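Local coordinates for protein 5-carboxyvanillate decarboxylase (Sphingomonas paucimobilis, PDB 4L6D) that probably catalyses the decarboxylation of 5-carboxyvanillate to vanillate, and holds a manganese(II) ion in the active site of an amidohydrolase-fold barrel, at residues R21-T26 with V81-A86; R37-D42 with A48-L53; G58-E63 with D70-S75; I143-N148 with G199-T204. One frame throughout, in Å; residues are numbered along the deposited sequence.

Contact 1 (R21-T26 with V81-A86); sequences RAHSRT and VQMFDA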
loop_
_atom_site.group_PDB
_atom_site.type_symbol
_atom_site.label_atom_id
_atom_site.label_comp_id
_atom_site.label_asym_id
_atom_site.label_seq_id
_atom_site.Cartn_x
_atom_site.Cartn_y
_atom_site.Cartn_z
ATOM N N ARG A 21 14.900 14.882 -22.696
ATOM C CA ARG A 21 15.053 14.332 -24.046
ATOM C C ARG A 21 16.422 13.666 -24.204
ATOM O O ARG A 21 16.522 12.531 -24.674
ATOM C CB ARG A 21 14.880 15.416 -25.121
ATOM C CG ARG A 21 13.442 15.915 -25.299
ATOM C CD ARG A 21 13.213 16.382 -26.745
ATOM N NE ARG A 21 11.863 16.900 -26.958
ATOM C CZ ARG A 21 11.557 18.194 -26.974
ATOM N NH1 ARG A 21 12.507 19.102 -26.792
ATOM N NH2 ARG A 21 10.302 18.583 -27.173
ATOM N N ALA A 22 17.475 14.369 -23.796
ATOM C CA ALA A 22 18.815 13.802 -23.856
ATOM C C ALA A 22 18.932 12.589 -22.930
ATOM O O ALA A 22 19.507 11.562 -23.309
ATOM C CB ALA A 22 19.865 14.852 -23.506
ATOM N N HIS A 23 18.388 12.694 -21.723
ATOM C CA HIS A 23 18.471 11.581 -20.793
ATOM C C HIS A 23 17.786 10.323 -21.327
ATOM O O HIS A 23 18.237 9.199 -21.063
ATOM C CB HIS A 23 17.876 11.937 -19.437
ATOM C CG HIS A 23 18.363 11.046 -18.344
ATOM N ND1 HIS A 23 19.584 11.233 -17.736
ATOM C CD2 HIS A 23 17.826 9.936 -17.786
ATOM C CE1 HIS A 23 19.765 10.290 -16.827
ATOM N NE2 HIS A 23 18.715 9.488 -16.842
ATOM N N SER A 24 16.703 10.522 -22.082
ATOM C CA SER A 24 15.906 9.415 -22.619
ATOM C C SER A 24 16.703 8.486 -23.529
ATOM O O SER A 24 16.301 7.345 -23.749
ATOM C CB SER A 24 14.680 9.941 -23.381
ATOM O OG SER A 24 15.022 10.398 -24.684
ATOM N N ARG A 25 17.825 8.981 -24.052
ATOM C CA ARG A 25 18.655 8.219 -24.988
ATOM C C ARG A 25 19.724 7.393 -24.280
ATOM O O ARG A 25 20.418 6.597 -24.918
ATOM C CB ARG A 25 19.316 9.160 -26.004
ATOM C CG ARG A 25 18.317 10.032 -26.751
ATOM C CD ARG A 25 18.991 11.053 -27.656
ATOM N NE ARG A 25 17.983 11.930 -28.241
ATOM C CZ ARG A 25 18.033 13.256 -28.219
ATOM N NH1 ARG A 25 19.071 13.875 -27.669
ATOM N NH2 ARG A 25 17.046 13.961 -28.758
ATOM N N THR A 26 19.864 7.588 -22.970
ATOM C CA THR A 26 20.921 6.913 -22.216
ATOM C C THR A 26 20.507 5.527 -21.738
ATOM O O THR A 26 19.354 5.118 -21.902
ATOM C CB THR A 26 21.382 7.730 -21.001
ATOM O OG1 THR A 26 20.335 7.770 -20.025
ATOM C CG2 THR A 26 21.759 9.150 -21.424
ATOM N N VAL A 81 14.247 16.997 -11.301
ATOM C CA VAL A 81 15.649 17.048 -11.703
ATOM C C VAL A 81 16.456 15.918 -11.085
ATOM O O VAL A 81 17.687 15.916 -11.145
ATOM C CB VAL A 81 16.320 18.400 -11.320
ATOM C CG1 VAL A 81 15.589 19.569 -11.982
ATOM C CG2 VAL A 81 16.380 18.576 -9.802
ATOM N N GLN A 82 15.753 14.949 -10.514
ATOM C CA GLN A 82 16.396 13.919 -9.707
ATOM C C GLN A 82 17.122 12.826 -10.476
ATOM O O GLN A 82 17.913 12.093 -9.889
ATOM C CB GLN A 82 15.383 13.305 -8.745
ATOM C CG GLN A 82 14.942 14.271 -7.661
ATOM C CD GLN A 82 13.605 13.878 -7.092
ATOM O OE1 GLN A 82 12.581 14.504 -7.387
ATOM N NE2 GLN A 82 13.601 12.829 -6.272
ATOM N N MET A 83 16.871 12.710 -11.779
ATOM C CA MET A 83 17.569 11.688 -12.563
ATOM C C MET A 83 18.954 12.112 -13.053
ATOM O O MET A 83 19.738 11.273 -13.491
ATOM C CB MET A 83 16.739 11.233 -13.761
ATOM C CG MET A 83 15.395 10.655 -13.375
ATOM S SD MET A 83 14.574 9.849 -14.751
ATOM C CE MET A 83 15.508 8.319 -14.845
ATOM N N PHE A 84 19.247 13.409 -12.991
ATOM C CA PHE A 84 20.487 13.951 -13.535
ATOM C C PHE A 84 21.654 13.812 -12.559
ATOM O O PHE A 84 21.459 13.542 -11.373
ATOM C CB PHE A 84 20.295 15.433 -13.895
ATOM C CG PHE A 84 19.101 15.698 -14.775
ATOM C CD1 PHE A 84 18.922 15.000 -15.954
ATOM C CD2 PHE A 84 18.152 16.644 -14.416
ATOM C CE1 PHE A 84 17.823 15.241 -16.760
ATOM C CE2 PHE A 84 17.049 16.887 -15.223
ATOM C CZ PHE A 84 16.887 16.182 -16.398
ATOM N N ASP A 85 22.873 14.014 -13.043
ATOM C CA ASP A 85 24.002 14.089 -12.123
ATOM C C ASP A 85 23.842 15.314 -11.222
ATOM O O ASP A 85 22.994 16.176 -11.480
ATOM C CB ASP A 85 25.339 14.117 -12.865
ATOM C CG ASP A 85 25.461 15.289 -13.817
ATOM O OD1 ASP A 85 25.412 16.447 -13.357
ATOM O OD2 ASP A 85 25.636 15.053 -15.031
ATOM N N ALA A 86 24.641 15.385 -10.165
ATOM C CA ALA A 86 24.465 16.432 -9.156
ATOM C C ALA A 86 24.556 17.860 -9.711
ATOM O O ALA A 86 23.690 18.684 -9.422
ATOM C CB ALA A 86 25.455 16.238 -8.015
#

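Contact 2 (R37-D42 with A48-L53); sequences RDVYGD and AMIGRL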
loop_
_atom_site.group_PDB
_atom_site.type_symbol
_atom_site.label_atom_id
_atom_site.label_comp_id
_atom_site.label_asym_id
_atom_site.label_seq_id
_atom_site.Cartn_x
_atom_site.Cartn_y
_atom_site.Cartn_z
ATOM N N ARG A 37 10.875 7.845 -21.603
ATOM C CA ARG A 37 10.811 7.533 -23.028
ATOM C C ARG A 37 9.427 7.799 -23.626
ATOM O O ARG A 37 9.333 8.293 -24.760
ATOM C CB ARG A 37 11.262 6.100 -23.297
ATOM C CG ARG A 37 12.750 5.893 -23.071
ATOM C CD ARG A 37 13.171 4.517 -23.555
ATOM N NE ARG A 37 14.257 3.953 -22.757
ATOM C CZ ARG A 37 14.089 3.040 -21.803
ATOM N NH1 ARG A 37 12.877 2.576 -21.521
ATOM N NH2 ARG A 37 15.138 2.582 -21.134
ATOM N N ASP A 38 8.363 7.498 -22.876
ATOM C CA ASP A 38 7.008 7.695 -23.388
ATOM C C ASP A 38 6.700 9.165 -23.634
ATOM O O ASP A 38 5.978 9.504 -24.567
ATOM C CB ASP A 38 5.961 7.119 -22.429
ATOM C CG ASP A 38 5.816 5.611 -22.551
ATOM O OD1 ASP A 38 6.406 5.015 -23.478
ATOM O OD2 ASP A 38 5.104 5.026 -21.702
ATOM N N VAL A 39 7.247 10.036 -22.795
ATOM C CA VAL A 39 6.927 11.456 -22.878
ATOM C C VAL A 39 8.029 12.290 -23.544
ATOM O O VAL A 39 7.737 13.140 -24.385
ATOM C CB VAL A 39 6.598 12.026 -21.477
ATOM C CG1 VAL A 39 6.486 13.563 -21.498
ATOM C CG2 VAL A 39 5.313 11.412 -20.959
ATOM N N TYR A 40 9.287 12.028 -23.192
ATOM C CA TYR A 40 10.406 12.872 -23.627
ATOM C C TYR A 40 11.304 12.206 -24.651
ATOM O O TYR A 40 12.275 12.812 -25.109
ATOM C CB TYR A 40 11.252 13.296 -22.422
ATOM C CG TYR A 40 10.455 13.935 -21.315
ATOM C CD1 TYR A 40 10.229 15.312 -21.301
ATOM C CD2 TYR A 40 9.915 13.167 -20.289
ATOM C CE1 TYR A 40 9.492 15.905 -20.279
ATOM C CE2 TYR A 40 9.174 13.747 -19.266
ATOM C CZ TYR A 40 8.967 15.113 -19.267
ATOM O OH TYR A 40 8.227 15.665 -18.250
ATOM N N GLY A 41 10.977 10.968 -25.016
ATOM C CA GLY A 41 11.803 10.204 -25.939
ATOM C C GLY A 41 11.678 10.615 -27.395
ATOM O O GLY A 41 10.745 11.327 -27.771
ATOM N N ASP A 42 12.614 10.153 -28.220
ATOM C CA ASP A 42 12.631 10.520 -29.634
ATOM C C ASP A 42 11.403 10.024 -30.393
ATOM O O ASP A 42 10.990 10.627 -31.377
ATOM C CB ASP A 42 13.902 10.003 -30.307
ATOM C CG ASP A 42 15.139 10.747 -29.853
ATOM O OD1 ASP A 42 14.994 11.905 -29.411
ATOM O OD2 ASP A 42 16.247 10.179 -29.942
ATOM N N ALA A 48 1.653 14.237 -26.985
ATOM C CA ALA A 48 1.001 15.506 -26.650
ATOM C C ALA A 48 1.406 16.023 -25.277
ATOM O O ALA A 48 1.178 17.191 -24.942
ATOM C CB ALA A 48 -0.514 15.355 -26.716
ATOM N N MET A 49 2.000 15.153 -24.470
ATOM C CA MET A 49 2.180 15.481 -23.062
ATOM C C MET A 49 3.141 16.642 -22.775
ATOM O O MET A 49 2.868 17.455 -21.897
ATOM C CB MET A 49 2.552 14.232 -22.264
ATOM C CG MET A 49 2.516 14.435 -20.764
ATOM S SD MET A 49 0.891 14.913 -20.128
ATOM C CE MET A 49 0.037 13.342 -20.075
ATOM N N ILE A 50 4.265 16.729 -23.483
ATOM C CA ILE A 50 5.174 17.861 -23.260
ATOM C C ILE A 50 4.458 19.199 -23.436
ATOM O O ILE A 50 4.599 20.097 -22.610
ATOM C CB ILE A 50 6.426 17.798 -24.158
ATOM C CG1 ILE A 50 7.368 16.705 -23.656
ATOM C CG2 ILE A 50 7.144 19.154 -24.194
ATOM C CD1 ILE A 50 8.480 16.372 -24.600
ATOM N N GLY A 51 3.671 19.317 -24.498
ATOM C CA GLY A 51 2.936 20.544 -24.750
ATOM C C GLY A 51 1.945 20.862 -23.642
ATOM O O GLY A 51 1.842 22.014 -23.208
ATOM N N ARG A 52 1.219 19.849 -23.177
ATOM C CA ARG A 52 0.221 20.058 -22.135
ATOM C C ARG A 52 0.839 20.409 -20.783
ATOM O O ARG A 52 0.299 21.228 -20.040
ATOM C CB ARG A 52 -0.721 18.852 -22.060
ATOM C CG ARG A 52 -1.375 18.591 -23.429
ATOM C CD ARG A 52 -2.489 17.576 -23.389
ATOM N NE ARG A 52 -3.547 18.011 -22.492
ATOM C CZ ARG A 52 -3.868 17.366 -21.381
ATOM N NH1 ARG A 52 -3.226 16.249 -21.066
ATOM N NH2 ARG A 52 -4.829 17.828 -20.596
ATOM N N LEU A 53 1.982 19.802 -20.482
ATOM C CA LEU A 53 2.730 20.130 -19.271
ATOM C C LEU A 53 3.302 21.543 -19.332
ATOM O O LEU A 53 3.322 22.266 -18.325
ATOM C CB LEU A 53 3.884 19.140 -19.102
ATOM C CG LEU A 53 3.485 17.734 -18.642
ATOM C CD1 LEU A 53 4.620 16.746 -18.912
ATOM C CD2 LEU A 53 3.162 17.747 -17.154
HETATM O O HOH W 1 5.327 14.360 -25.056
#

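Contact 3 (G58-E63 with D70-S75); sequences GERLAE and DMHLLS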
loop_
_atom_site.group_PDB
_atom_site.type_symbol
_atom_site.label_atom_id
_atom_site.label_comp_id
_atom_site.label_asym_id
_atom_site.label_seq_id
_atom_site.Cartn_x
_atom_site.Cartn_y
_atom_site.Cartn_z
ATOM N N GLY A 58 -2.702 28.875 -21.712
ATOM C CA GLY A 58 -3.550 28.509 -22.837
ATOM C C GLY A 58 -4.657 27.539 -22.439
ATOM O O GLY A 58 -5.587 27.930 -21.731
ATOM N N GLU A 59 -4.554 26.290 -22.890
ATOM C CA GLU A 59 -5.535 25.254 -22.566
ATOM C C GLU A 59 -5.792 25.167 -21.057
ATOM O O GLU A 59 -6.943 25.071 -20.620
ATOM C CB GLU A 59 -5.081 23.889 -23.106
ATOM C CG GLU A 59 -5.964 22.695 -22.686
ATOM C CD GLU A 59 -5.353 21.340 -23.051
ATOM O OE1 GLU A 59 -4.324 21.315 -23.763
ATOM O OE2 GLU A 59 -5.896 20.298 -22.616
ATOM N N ARG A 60 -4.724 25.221 -20.263
ATOM C CA ARG A 60 -4.853 25.019 -18.823
ATOM C C ARG A 60 -5.750 26.089 -18.199
ATOM O O ARG A 60 -6.667 25.778 -17.440
ATOM C CB ARG A 60 -3.478 25.004 -18.148
ATOM C CG ARG A 60 -3.522 24.730 -16.649
ATOM C CD ARG A 60 -2.178 25.025 -15.990
ATOM N NE ARG A 60 -1.075 24.269 -16.583
ATOM C CZ ARG A 60 -0.465 23.233 -16.012
ATOM N NH1 ARG A 60 -0.825 22.798 -14.801
ATOM N NH2 ARG A 60 0.529 22.635 -16.657
ATOM N N LEU A 61 -5.481 27.348 -18.512
ATOM C CA LEU A 61 -6.291 28.428 -17.956
ATOM C C LEU A 61 -7.725 28.394 -18.507
ATOM O O LEU A 61 -8.678 28.666 -17.774
ATOM C CB LEU A 61 -5.633 29.776 -18.238
ATOM C CG LEU A 61 -6.172 30.985 -17.481
ATOM C CD1 LEU A 61 -6.123 30.775 -15.971
ATOM C CD2 LEU A 61 -5.360 32.211 -17.880
ATOM N N ALA A 62 -7.877 28.063 -19.786
ATOM C CA ALA A 62 -9.214 27.956 -20.368
ATOM C C ALA A 62 -10.039 26.901 -19.631
ATOM O O ALA A 62 -11.224 27.106 -19.356
ATOM C CB ALA A 62 -9.135 27.640 -21.867
ATOM N N GLU A 63 -9.405 25.780 -19.312
ATOM C CA GLU A 63 -10.088 24.704 -18.591
ATOM C C GLU A 63 -10.383 25.105 -17.147
ATOM O O GLU A 63 -11.437 24.771 -16.601
ATOM C CB GLU A 63 -9.253 23.427 -18.613
ATOM C CG GLU A 63 -9.320 22.708 -19.932
ATOM C CD GLU A 63 -10.582 21.882 -20.057
ATOM O OE1 GLU A 63 -10.754 20.943 -19.249
ATOM O OE2 GLU A 63 -11.405 22.178 -20.947
ATOM N N ASP A 70 -10.237 28.235 -9.293
ATOM C CA ASP A 70 -9.566 29.488 -8.979
ATOM C C ASP A 70 -8.061 29.421 -9.228
ATOM O O ASP A 70 -7.489 30.328 -9.827
ATOM C CB ASP A 70 -9.840 29.882 -7.522
ATOM C CG ASP A 70 -11.325 30.001 -7.217
ATOM O OD1 ASP A 70 -12.055 28.982 -7.305
ATOM O OD2 ASP A 70 -11.759 31.118 -6.866
ATOM N N MET A 71 -7.418 28.358 -8.756
ATOM C CA MET A 71 -5.958 28.257 -8.838
ATOM C C MET A 71 -5.414 26.861 -9.090
ATOM O O MET A 71 -6.016 25.854 -8.708
ATOM C CB MET A 71 -5.311 28.756 -7.531
ATOM C CG MET A 71 -5.643 30.186 -7.151
ATOM S SD MET A 71 -4.738 30.750 -5.691
ATOM C CE MET A 71 -3.154 31.145 -6.453
ATOM N N HIS A 72 -4.249 26.827 -9.727
ATOM C CA HIS A 72 -3.372 25.662 -9.684
ATOM C C HIS A 72 -2.149 25.994 -8.862
ATOM O O HIS A 72 -1.518 27.048 -9.064
ATOM C CB HIS A 72 -2.861 25.288 -11.068
ATOM C CG HIS A 72 -3.816 24.480 -11.883
ATOM N ND1 HIS A 72 -3.413 23.786 -13.004
ATOM C CD2 HIS A 72 -5.148 24.272 -11.763
ATOM C CE1 HIS A 72 -4.454 23.164 -13.528
ATOM N NE2 HIS A 72 -5.522 23.459 -12.808
ATOM N N LEU A 73 -1.815 25.093 -7.943
ATOM C CA LEU A 73 -0.494 25.068 -7.311
ATOM C C LEU A 73 0.403 24.204 -8.185
ATOM O O LEU A 73 0.250 22.977 -8.238
ATOM C CB LEU A 73 -0.595 24.501 -5.890
ATOM C CG LEU A 73 0.715 24.306 -5.131
ATOM C CD1 LEU A 73 1.383 25.652 -4.795
ATOM C CD2 LEU A 73 0.458 23.481 -3.863
ATOM N N LEU A 74 1.304 24.862 -8.904
ATOM C CA LEU A 74 2.137 24.197 -9.907
ATOM C C LEU A 74 3.361 23.547 -9.277
ATOM O O LEU A 74 3.916 24.061 -8.307
ATOM C CB LEU A 74 2.601 25.209 -10.956
ATOM C CG LEU A 74 1.512 26.001 -11.681
ATOM C CD1 LEU A 74 2.125 27.131 -12.510
ATOM C CD2 LEU A 74 0.688 25.088 -12.582
ATOM N N SER A 75 3.793 22.430 -9.862
ATOM C CA SER A 75 5.013 21.742 -9.445
ATOM C C SER A 75 5.702 21.194 -10.680
ATOM O O SER A 75 5.036 20.670 -11.580
ATOM C CB SER A 75 4.676 20.595 -8.477
ATOM O OG SER A 75 3.533 19.861 -8.913
#

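Contact 4 (I143-N148 with G199-T204); sequences INSHTN and GIETST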
loop_
_atom_site.group_PDB
_atom_site.type_symbol
_atom_site.label_atom_id
_atom_site.label_comp_id
_atom_site.label_asym_id
_atom_site.label_seq_id
_atom_site.Cartn_x
_atom_site.Cartn_y
_atom_site.Cartn_z
ATOM N N ILE A 143 9.291 17.362 -4.235
ATOM C CA ILE A 143 10.324 16.407 -4.603
ATOM C C ILE A 143 9.610 15.095 -4.951
ATOM O O ILE A 143 8.513 14.831 -4.449
ATOM C CB ILE A 143 11.377 16.237 -3.469
ATOM C CG1 ILE A 143 12.713 15.745 -4.042
ATOM C CG2 ILE A 143 10.858 15.314 -2.373
ATOM C CD1 ILE A 143 13.410 16.777 -4.962
ATOM N N ASN A 144 10.211 14.282 -5.813
ATOM C CA ASN A 144 9.555 13.070 -6.312
ATOM C C ASN A 144 10.142 11.799 -5.734
ATOM O O ASN A 144 11.129 11.277 -6.243
ATOM C CB ASN A 144 9.598 13.045 -7.838
ATOM C CG ASN A 144 9.110 14.341 -8.422
ATOM O OD1 ASN A 144 7.904 14.615 -8.409
ATOM N ND2 ASN A 144 10.035 15.188 -8.870
ATOM N N SER A 145 9.503 11.305 -4.678
ATOM C CA SER A 145 9.984 10.203 -3.853
ATOM C C SER A 145 11.517 10.071 -3.839
ATOM O O SER A 145 12.192 11.053 -3.551
ATOM C CB SER A 145 9.264 8.900 -4.187
ATOM O OG SER A 145 9.355 8.019 -3.087
ATOM N N HIS A 146 12.060 8.908 -4.187
ATOM C CA HIS A 146 13.473 8.618 -3.953
ATOM C C HIS A 146 14.444 9.477 -4.756
ATOM O O HIS A 146 14.099 10.018 -5.799
ATOM C CB HIS A 146 13.774 7.134 -4.211
ATOM C CG HIS A 146 13.977 6.787 -5.655
ATOM N ND1 HIS A 146 15.202 6.893 -6.283
ATOM C CD2 HIS A 146 13.113 6.326 -6.593
ATOM C CE1 HIS A 146 15.084 6.506 -7.542
ATOM N NE2 HIS A 146 13.826 6.163 -7.757
ATOM N N THR A 147 15.664 9.595 -4.248
ATOM C CA THR A 147 16.772 10.104 -5.045
ATOM C C THR A 147 17.930 9.128 -4.946
ATOM O O THR A 147 18.298 8.701 -3.850
ATOM C CB THR A 147 17.234 11.503 -4.587
ATOM O OG1 THR A 147 16.125 12.405 -4.647
ATOM C CG2 THR A 147 18.361 12.031 -5.495
ATOM N N ASN A 148 18.484 8.763 -6.098
ATOM C CA ASN A 148 19.601 7.821 -6.163
ATOM C C ASN A 148 19.278 6.484 -5.496
ATOM O O ASN A 148 20.154 5.808 -4.969
ATOM C CB ASN A 148 20.885 8.436 -5.588
ATOM C CG ASN A 148 21.329 9.671 -6.348
ATOM O OD1 ASN A 148 21.108 9.783 -7.554
ATOM N ND2 ASN A 148 21.966 10.599 -5.648
ATOM N N GLY A 199 2.217 4.555 -5.772
ATOM C CA GLY A 199 1.751 4.537 -4.395
ATOM C C GLY A 199 2.633 3.716 -3.480
ATOM O O GLY A 199 2.875 4.101 -2.334
ATOM N N ILE A 200 3.111 2.583 -3.971
ATOM C CA ILE A 200 3.983 1.737 -3.160
ATOM C C ILE A 200 5.326 2.421 -2.887
ATOM O O ILE A 200 5.803 2.444 -1.748
ATOM C CB ILE A 200 4.213 0.374 -3.827
ATOM C CG1 ILE A 200 2.885 -0.365 -4.047
ATOM C CG2 ILE A 200 5.167 -0.458 -2.982
ATOM C CD1 ILE A 200 2.071 -0.551 -2.774
ATOM N N GLU A 201 5.914 2.998 -3.929
ATOM C CA GLU A 201 7.168 3.729 -3.807
ATOM C C GLU A 201 7.077 4.885 -2.808
ATOM O O GLU A 201 7.913 4.995 -1.900
ATOM C CB GLU A 201 7.579 4.232 -5.202
ATOM C CG GLU A 201 8.557 5.400 -5.229
ATOM C CD GLU A 201 9.937 5.059 -4.699
ATOM O OE1 GLU A 201 10.318 3.864 -4.662
ATOM O OE2 GLU A 201 10.630 6.018 -4.305
ATOM N N THR A 202 6.039 5.709 -2.955
ATOM C CA THR A 202 5.928 6.947 -2.190
ATOM C C THR A 202 5.541 6.674 -0.738
ATOM O O THR A 202 6.105 7.274 0.184
ATOM C CB THR A 202 4.921 7.897 -2.855
ATOM O OG1 THR A 202 5.255 8.016 -4.243
ATOM C CG2 THR A 202 4.991 9.289 -2.233
ATOM N N SER A 203 4.588 5.763 -0.533
ATOM C CA SER A 203 4.180 5.408 0.821
ATOM C C SER A 203 5.324 4.751 1.576
ATOM O O SER A 203 5.514 5.015 2.764
ATOM C CB SER A 203 2.941 4.501 0.843
ATOM O OG SER A 203 3.174 3.278 0.164
ATOM N N THR A 204 6.086 3.892 0.908
ATOM C CA THR A 204 7.203 3.233 1.589
ATOM C C THR A 204 8.269 4.241 2.023
ATOM O O THR A 204 8.803 4.144 3.120
ATOM C CB THR A 204 7.789 2.102 0.735
ATOM O OG1 THR A 204 6.774 1.109 0.511
ATOM C CG2 THR A 204 8.978 1.448 1.425
#

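Contact 1 (R21-T26 with V81-A86)
H23, on helix 14-23, inserts its imidazole against M83 and F84, two residues of the β-α loop that follows strand 71-76 in the (β/α)8 barrel of this amidohydrolase. CG of H23 lies anti to the backbone N (chi1 -159°), which carries the ring across to the loop. There CE1 of H23 sits 3.5 Å from the carbonyl O of M83, while CB of M83 covers one imidazole face near its rim. The M83 side chain crosses the histidine at about a right angle and bends at its last torsion, placing its CE 4.0 Å from NE2 of H23. F84 turns a ring edge toward the imidazole face in an offset edge-to-face pair, with the centroids of F84 and H23 5.9 Å apart and the planes at 80°. The polar end of the histidine is held from elsewhere, because NE2 is hydrogen-bonded to OD2 of D28. With an alanine here, D28 would probably lose its imidazole mate and the edge of F84 the ring it points to. Behind F84 lie A19 and L20 of helix 14-23 and L92 of helix 86-106, so the phenylalanine joins both helices. A type I turn from H23 to T26 folds the threonine back over the other imidazole face, where OG1 of T26 donates to O of H23 at 2.7 Å, in the carbonyl plane.

Contact 2 (R37-D42 with A48-L53)
V39 and I50 form the centre of an apolar contact between helices 33-40 and 49-54. CG1 of V39, anti to its own backbone N (chi1 171°), meets CG1 of I50 at 3.9 Å. The same methyl lies 4.1 Å from CB of M49, and CG2 of V39 touches CG of M49, so the forked valine crosses the base of the methionine at a slant while the sulfur end of M49 leads away. Y40 adds its ring carbons: CD1 of Y40 is 3.9 Å from CD1 of I50, which comes at the ring obliquely, and farther along, the OH of Y40 packs 3.8 Å from CD1 of L53. One face of the tyrosine ring is covered by CG1 of the neighbouring V39. These helices belong to the long insertion between the first two strands of the (β/α)8 barrel, 5-11 and 71-76, close to the active site: the side chain of M49 is about 6 Å from a bound vanillate. The polar link is made by water. A single molecule donates to O of V39 at 2.8 Å and accepts from N of I50 at 3.0 Å, bridging the backbones of the two segments. Beside it, CD1 of I50 comes within 3.3 Å of O of V39.

Contact 3 (G58-E63 with D70-S75)
R60 carries the whole contact to H72 and L74, from a helix that begins just before it. G58 is the N-cap residue, its N bonded to OD1 of D55, and E59 directs its carboxylate away to a salt bridge with R52. R60 follows with its N held by OD2 of D55. Its extended chain lays CG 3.6 Å from CE1 of H72 before bending at chi3 (-57°) and setting NH1 at the edge of the imidazole. The resulting bond from NH1 of R60 to ND1 of H72 is weak at 3.3 Å but nearly straight (166°). It runs in the plane of both groups, although those planes stand 82° apart. CD2 of L74 lies over one face of the guanidinium, toward its NH1 end, 3.5 Å from NH1 of R60. The firmer polar partner lies outside, where NH2 of R60 bonds to O of A10. A methionine in its place would probably leave O of A10 without its NH2 donor and ND1 of H72 without the weak one from NH1. One turn on, N of E63 bonds to O of E59, and the side chain of E63 packs on M303. Helix 59-67 leading directly into the parallel strand 71-76, covering residues on its outer side, is the α-to-β connection of a (β/α)8 barrel.

Contact 4 (I143-N148 with G199-T204)
S145 and H146 both donate to a single carboxylate oxygen of E201, joining the loop at the C-terminal end of barrel strand 140-144 to helix 197-211 of the amidohydrolase (β/α)8 fold. OG of S145, anti to the backbone N (chi1 -158°), reaches OE2 of E201 at 2.7 Å on its anti side, 32° out of the carboxylate plane. The backbone N of H146 bonds to the same OE2 of E201 at 3.2 Å, arriving nearly along the C-O axis with an N-H...O angle of 142°. The ring edge of H146 lies beside the same oxygen, CD2 of H146 3.4 Å from OE2 of E201, and the two side chains cross at about a right angle. The other carboxylate oxygen, OE1, is hydrogen-bonded to N of S179 and OH of Y151, so both oxygens of this buried group are doubly satisfied. OG of S145 also has ND2 of N205 as a partner, and ND1 of H146 pairs with N of D149. T202 packs OG1 4.1 Å from CB of S145, while its hydroxyl bonds to O of Y198. Beyond the contact the helix reaches the dimer interface, where OG1 of T204 meets NE1 of W196 of the second subunit. That same T204 OG1 donates to O of I200 at 2.8 Å, on the opposite face of the carbonyl from T204 N.

Overall arrangement
From the N terminus, the chain leaves strand 5-11 and forms helix 14-23, whose end opens contact 1; that loop closes 55 residues later, beyond strand 71-76. Contacts 2 and 3 are both nested inside it, one after the other. Contact 2 joins two consecutive helices of the insertion, and contact 3 returns the chain to the barrel. R25 with D42 ties contact 1 to contact 2 by a salt bridge, and R52 with E59 ties contact 2 to contact 3. Contact 4 follows in series, tying the end of strand 140-144 to helix 197-211. Q82 of contact 1 bridges to it, probably hydrogen-bonding N144 and T147.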